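PDB 4UAS: protein CbbY from Rhodobacter sphaeroides, which removes a phosphate from xylulose 1,5-bisphosphate, a potent inhibitor of Rubisco, by magnesium-dependent hydrolysis. Local coordinates for residues W37-Y42 against P195-R200; A183-G188 against G206-L211. All coordinates share one frame; numbering follows the deposited sequence. Where two conformers were deposited one is given.

How the contacts relate
Both contacts use the chain that follows the parallel strand 190-193, the earlier part (195-200) in contact 1 and the later part (206-211) in contact 2. In contact 1 the loop 195-200 reaches out to helix 39-45 beside the active site: the side chain of Tyr-198 is about 9 Å from the magnesium ion, and that of Tyr-42 about 3 Å from those of the substrate-binding residues Glu-17 and Arg-54. Contact 2 ties helix 178-186 to the return into the edge strand 209-210, away from the annotated sites. The contacts are about 21 Å apart, centre to centre, yet the two meet through packing, since Pro-195 CD lies 3.5 Å from Leu-211 O and 4.0 Å from Leu-210 CD1.

Contact 1. Residues W37-Y42 against P195-R200; sequences WDREEY and PGFYTR
Tyr-198 pushes its phenol end against the first turn of helix 39-45, between Arg-39 and Tyr-42. Its OH comes to 3.4 Å from Arg-39 CG and 3.7 Å from Tyr-42 CD2. With Tyr-42 it forms an edge-to-face pair: the CD2 edge of Tyr-42 is directed at the face of Tyr-198, the centroids are 5.6 Å apart and the planes are turned by 74°. Tyr-42 has its CG anti to the backbone N (chi1 -162°), a torsion that brings this edge to the phenol while its own OH bonds Glu-17. Alongside, the carbonyl O of Arg-39 sits at the edge of the Tyr-198 ring, 3.8 Å from CE2.

Arg-39 runs out extended from CG to NE and crosses Phe-197 at about a right angle. Phe-197 CE2 lies 3.7 Å above the guanidinium plane of Arg-39, offset toward the rim of that group, and Arg-39 NH1 is 3.6 Å from Phe-197 CZ; the two planes are 55° apart, well short of a parallel stack. Glu-18 ties the polar ends together, forming a salt bridge with Arg-39 NE and accepting from Tyr-198 OH. At the start of the helix Asp-38 is the N-cap, its OD1 accepting from Glu-41 N at 3.0 Å. Here a core loop after strand 190-193 meets the helical cap, next to substrate-binding Glu-17 and Arg-54, as at the core-cap interface of HAD phosphatases with a cap inserted after the first strand.

Contact 2. Residues A183-G188 against G206-L211; sequences AAKGAG and GADRLL
Lys-185 reaches from helix 178-186 to Asp-208 at the edge of the Rossmann-like HAD core, where strand 209-210 borders the parallel sheet next to strand 190-193. Its CB points toward the 206-211 segment, and the chain turns about CB-CG (chi2 -79°) and then runs extended about CG-CD and CD-CE to NZ. CB, CG and CD bridge the gap without a close partner across it; the touching begins at CE, which packs 3.4 Å from the carbonyl O of Gly-206 and 3.2 Å from Asp-208 OD2. At the tip, NZ makes a salt bridge to Asp-208 OD2 at 2.7 Å, approaching on the syn side and 20° out of the carboxylate plane. That same oxygen also accepts from the backbone N of Cys-191, which fixes the carboxylate to strand 190-193 and would probably favour its charged form.

The helix carrying the lysine finishes in a Schellman motif: Gly-188, at positive phi, is its C-prime residue, its N bonding to Lys-185 O at 3.0 Å while Leu-189 N bonds to Ala-184 O. Only 105 Å² is buried in all, and the touching is done by CE and NZ against two oxygens, a surface contact. A water bridges the two segments, accepting from Lys-185 NZ at 2.9 Å and donating to Gly-206 O at 2.7 Å.

Contact 1. Residues W37-Y42 against P195-R200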
loop_
_atom_site.group_PDB
_atom_site.type_symbol
_atom_site.label_atom_id
_atom_site.label_comp_id
_atom_site.label_asym_id
_atom_site.label_seq_id
_atom_site.Cartn_x
_atom_site.Cartn_y
_atom_site.Cartn_z
ATOM N N TRP A 37 -9.210 -1.200 -18.047
ATOM C CA TRP A 37 -8.616 -2.290 -17.324
ATOM C C TRP A 37 -9.647 -3.110 -16.544
ATOM O O TRP A 37 -10.236 -2.646 -15.574
ATOM C CB TRP A 37 -7.572 -1.745 -16.338
ATOM C CG TRP A 37 -6.392 -1.074 -17.000
ATOM C CD1 TRP A 37 -6.046 -1.103 -18.264
ATOM C CD2 TRP A 37 -5.386 -0.297 -16.307
ATOM N NE1 TRP A 37 -4.904 -0.374 -18.495
ATOM C CE2 TRP A 37 -4.465 0.119 -17.290
ATOM C CE3 TRP A 37 -5.159 0.088 -14.980
ATOM C CZ2 TRP A 37 -3.338 0.876 -16.972
ATOM C CZ3 TRP A 37 -4.051 0.850 -14.703
ATOM C CH2 TRP A 37 -3.147 1.238 -15.667
ATOM N N ASP A 38 -9.918 -4.313 -17.059
ATOM C CA ASP A 38 -10.773 -5.252 -16.359
ATOM C C ASP A 38 -10.004 -5.911 -15.219
ATOM O O ASP A 38 -8.794 -5.741 -15.093
ATOM C CB ASP A 38 -11.510 -6.229 -17.290
ATOM C CG ASP A 38 -10.642 -7.116 -18.092
ATOM O OD1 ASP A 38 -9.519 -7.503 -17.668
ATOM O OD2 ASP A 38 -11.135 -7.535 -19.236
ATOM N N ARG A 39 -10.690 -6.665 -14.374
ATOM C CA ARG A 39 -10.014 -7.306 -13.255
ATOM C C ARG A 39 -8.896 -8.252 -13.634
ATOM O O ARG A 39 -7.867 -8.328 -12.986
ATOM C CB ARG A 39 -10.986 -8.062 -12.361
ATOM C CG ARG A 39 -11.821 -7.224 -11.501
ATOM C CD ARG A 39 -12.739 -8.063 -10.663
ATOM N NE ARG A 39 -13.413 -7.330 -9.640
ATOM C CZ ARG A 39 -14.226 -7.884 -8.760
ATOM N NH1 ARG A 39 -14.507 -9.178 -8.759
ATOM N NH2 ARG A 39 -14.811 -7.154 -7.850
ATOM N N GLU A 40 -9.119 -9.003 -14.723
ATOM C CA GLU A 40 -8.108 -9.941 -15.161
ATOM C C GLU A 40 -6.815 -9.195 -15.527
ATOM O O GLU A 40 -5.703 -9.590 -15.125
ATOM C CB GLU A 40 -8.643 -10.751 -16.363
ATOM C CG GLU A 40 -7.623 -11.674 -16.964
ATOM C CD GLU A 40 -8.179 -12.623 -18.027
ATOM O OE1 GLU A 40 -9.364 -12.797 -18.175
ATOM O OE2 GLU A 40 -7.396 -13.367 -18.603
ATOM N N GLU A 41 -6.950 -8.121 -16.313
ATOM C CA GLU A 41 -5.746 -7.379 -16.704
ATOM C C GLU A 41 -5.170 -6.640 -15.477
ATOM O O GLU A 41 -3.947 -6.557 -15.317
ATOM C CB GLU A 41 -6.043 -6.446 -17.844
ATOM C CG GLU A 41 -4.877 -5.573 -18.236
ATOM C CD GLU A 41 -4.978 -4.977 -19.594
ATOM O OE1 GLU A 41 -6.081 -4.841 -20.093
ATOM O OE2 GLU A 41 -3.963 -4.666 -20.182
ATOM N N TYR A 42 -6.015 -6.087 -14.623
ATOM C CA TYR A 42 -5.493 -5.356 -13.482
ATOM C C TYR A 42 -4.723 -6.253 -12.543
ATOM O O TYR A 42 -3.669 -5.848 -11.974
ATOM C CB TYR A 42 -6.667 -4.611 -12.775
ATOM C CG TYR A 42 -6.167 -3.509 -11.869
ATOM C CD1 TYR A 42 -5.460 -2.418 -12.398
ATOM C CD2 TYR A 42 -6.359 -3.530 -10.494
ATOM C CE1 TYR A 42 -5.022 -1.358 -11.615
ATOM C CE2 TYR A 42 -5.934 -2.506 -9.695
ATOM C CZ TYR A 42 -5.276 -1.422 -10.224
ATOM O OH TYR A 42 -4.772 -0.413 -9.441
ATOM N N PRO A 195 -3.246 -11.819 2.772
ATOM C CA PRO A 195 -3.589 -11.435 1.390
ATOM C C PRO A 195 -4.991 -10.959 1.231
ATOM O O PRO A 195 -5.808 -11.037 2.139
ATOM C CB PRO A 195 -3.297 -12.680 0.590
ATOM C CG PRO A 195 -3.488 -13.730 1.519
ATOM C CD PRO A 195 -3.154 -13.289 2.946
ATOM N N GLY A 196 -5.278 -10.481 0.063
ATOM C CA GLY A 196 -6.613 -10.057 -0.281
ATOM C C GLY A 196 -6.909 -10.469 -1.663
ATOM O O GLY A 196 -6.233 -11.322 -2.241
ATOM N N PHE A 197 -7.969 -9.874 -2.208
ATOM C CA PHE A 197 -8.508 -10.326 -3.434
ATOM C C PHE A 197 -7.467 -10.525 -4.568
ATOM O O PHE A 197 -7.429 -11.547 -5.271
ATOM C CB PHE A 197 -9.650 -9.341 -3.932
ATOM C CG PHE A 197 -10.227 -9.705 -5.259
ATOM C CD1 PHE A 197 -10.961 -10.826 -5.406
ATOM C CD2 PHE A 197 -10.091 -8.852 -6.360
ATOM C CE1 PHE A 197 -11.478 -11.180 -6.611
ATOM C CE2 PHE A 197 -10.642 -9.187 -7.554
ATOM C CZ PHE A 197 -11.314 -10.359 -7.709
ATOM N N TYR A 198 -6.672 -9.490 -4.772
ATOM C CA TYR A 198 -5.772 -9.476 -5.899
ATOM C C TYR A 198 -4.459 -10.201 -5.637
ATOM O O TYR A 198 -3.657 -10.344 -6.540
ATOM C CB TYR A 198 -5.492 -8.058 -6.335
ATOM C CG TYR A 198 -6.550 -7.467 -7.207
ATOM C CD1 TYR A 198 -7.322 -6.385 -6.794
ATOM C CD2 TYR A 198 -6.727 -7.928 -8.486
ATOM C CE1 TYR A 198 -8.239 -5.802 -7.639
ATOM C CE2 TYR A 198 -7.676 -7.349 -9.367
ATOM C CZ TYR A 198 -8.421 -6.288 -8.917
ATOM O OH TYR A 198 -9.299 -5.731 -9.813
ATOM N N THR A 199 -4.209 -10.677 -4.416
ATOM C CA THR A 199 -2.951 -11.328 -4.044
ATOM C C THR A 199 -3.081 -12.735 -3.509
ATOM O O THR A 199 -2.084 -13.351 -3.216
ATOM C CB THR A 199 -2.141 -10.464 -3.104
ATOM O OG1 THR A 199 -2.897 -10.329 -1.890
ATOM C CG2 THR A 199 -1.777 -9.135 -3.719
ATOM N N ARG A 200 -4.296 -13.214 -3.383
ATOM C CA ARG A 200 -4.508 -14.499 -2.772
ATOM C C ARG A 200 -3.837 -15.683 -3.492
ATOM O O ARG A 200 -3.494 -16.691 -2.857
ATOM C CB ARG A 200 -5.975 -14.777 -2.586
ATOM C CG ARG A 200 -6.162 -15.686 -1.393
ATOM C CD ARG A 200 -7.630 -15.840 -1.205
ATOM N NE ARG A 200 -8.387 -14.580 -0.976
ATOM C CZ ARG A 200 -8.346 -13.933 0.171
ATOM N NH1 ARG A 200 -9.068 -12.837 0.315
ATOM N NH2 ARG A 200 -7.584 -14.355 1.100
#

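Contact 2. Residues A183-G188 against G206-L211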
loop_
_atom_site.group_PDB
_atom_site.type_symbol
_atom_site.label_atom_id
_atom_site.label_comp_id
_atom_site.label_asym_id
_atom_site.label_seq_id
_atom_site.Cartn_x
_atom_site.Cartn_y
_atom_site.Cartn_z
ATOM N N ALA A 183 10.155 -6.824 -0.189
ATOM C CA ALA A 183 10.701 -5.532 0.196
ATOM C C ALA A 183 10.962 -5.521 1.680
ATOM O O ALA A 183 12.042 -5.049 2.108
ATOM C CB ALA A 183 9.740 -4.446 -0.206
ATOM N N ALA A 184 10.010 -5.982 2.507
ATOM C CA ALA A 184 10.223 -6.003 3.933
ATOM C C ALA A 184 11.374 -6.885 4.328
ATOM O O ALA A 184 12.226 -6.516 5.147
ATOM C CB ALA A 184 8.928 -6.428 4.634
ATOM N N LYS A 185 11.399 -8.082 3.777
ATOM C CA LYS A 185 12.461 -9.027 4.120
ATOM C C LYS A 185 13.837 -8.522 3.737
ATOM O O LYS A 185 14.825 -8.706 4.467
ATOM C CB LYS A 185 12.170 -10.394 3.509
ATOM C CG LYS A 185 11.030 -11.113 4.158
ATOM C CD LYS A 185 11.614 -11.741 5.491
ATOM C CE LYS A 185 10.534 -12.094 6.438
ATOM N NZ LYS A 185 11.163 -12.849 7.587
ATOM N N GLY A 186 13.940 -7.843 2.593
ATOM C CA GLY A 186 15.210 -7.225 2.157
ATOM C C GLY A 186 15.699 -6.141 3.078
ATOM O O GLY A 186 16.879 -5.849 3.111
ATOM N N ALA A 187 14.783 -5.510 3.823
ATOM C CA ALA A 187 15.113 -4.505 4.818
ATOM C C ALA A 187 15.386 -5.116 6.190
ATOM O O ALA A 187 15.593 -4.412 7.145
ATOM C CB ALA A 187 14.007 -3.458 4.874
ATOM N N GLY A 188 15.409 -6.447 6.274
ATOM C CA GLY A 188 15.718 -7.147 7.513
ATOM C C GLY A 188 14.552 -7.304 8.457
ATOM O O GLY A 188 14.748 -7.610 9.640
ATOM N N GLY A 206 8.562 -17.613 3.377
ATOM C CA GLY A 206 9.308 -16.799 4.335
ATOM C C GLY A 206 8.507 -15.763 5.097
ATOM O O GLY A 206 9.105 -15.121 5.951
ATOM N N ALA A 207 7.202 -15.616 4.853
ATOM C CA ALA A 207 6.446 -14.799 5.738
ATOM C C ALA A 207 6.551 -15.372 7.126
ATOM O O ALA A 207 6.509 -16.587 7.343
ATOM C CB ALA A 207 4.970 -14.760 5.284
ATOM N N ASP A 208 6.673 -14.515 8.111
ATOM C CA ASP A 208 6.785 -14.992 9.523
ATOM C C ASP A 208 5.431 -15.538 10.028
ATOM O O ASP A 208 5.413 -16.480 10.788
ATOM C CB ASP A 208 7.308 -13.890 10.366
ATOM C CG ASP A 208 8.757 -13.650 10.008
ATOM O OD1 ASP A 208 9.666 -14.324 10.520
ATOM O OD2 ASP A 208 8.967 -12.762 9.126
ATOM N N ARG A 209 4.328 -14.894 9.618
ATOM C CA ARG A 209 2.984 -15.458 9.775
ATOM C C ARG A 209 2.243 -15.131 8.477
ATOM O O ARG A 209 2.443 -14.112 7.864
ATOM C CB ARG A 209 2.223 -14.895 10.970
ATOM C CG ARG A 209 2.888 -15.122 12.313
ATOM C CD ARG A 209 2.121 -14.538 13.481
ATOM N NE ARG A 209 0.830 -15.164 13.700
ATOM C CZ ARG A 209 -0.081 -14.645 14.496
ATOM N NH1 ARG A 209 0.137 -13.507 15.151
ATOM N NH2 ARG A 209 -1.282 -15.215 14.593
ATOM N N LEU A 210 1.305 -16.041 8.137
ATOM C CA LEU A 210 0.429 -15.886 6.979
ATOM C C LEU A 210 -0.979 -16.055 7.519
ATOM O O LEU A 210 -1.331 -17.160 7.970
ATOM C CB LEU A 210 0.751 -16.857 5.879
ATOM C CG LEU A 210 -0.128 -16.815 4.669
ATOM C CD1 LEU A 210 -0.008 -15.471 3.959
ATOM C CD2 LEU A 210 0.246 -17.929 3.704
ATOM N N LEU A 211 -1.782 -15.004 7.491
ATOM C CA LEU A 211 -3.066 -14.953 8.175
ATOM C C LEU A 211 -4.189 -14.703 7.202
ATOM O O LEU A 211 -4.056 -13.880 6.273
ATOM C CB LEU A 211 -3.064 -13.772 9.156
ATOM C CG LEU A 211 -1.956 -13.784 10.234
ATOM C CD1 LEU A 211 -2.117 -12.557 11.098
ATOM C CD2 LEU A 211 -1.956 -15.031 11.054
HETATM O O HOH W 1 11.724 -15.475 6.623
#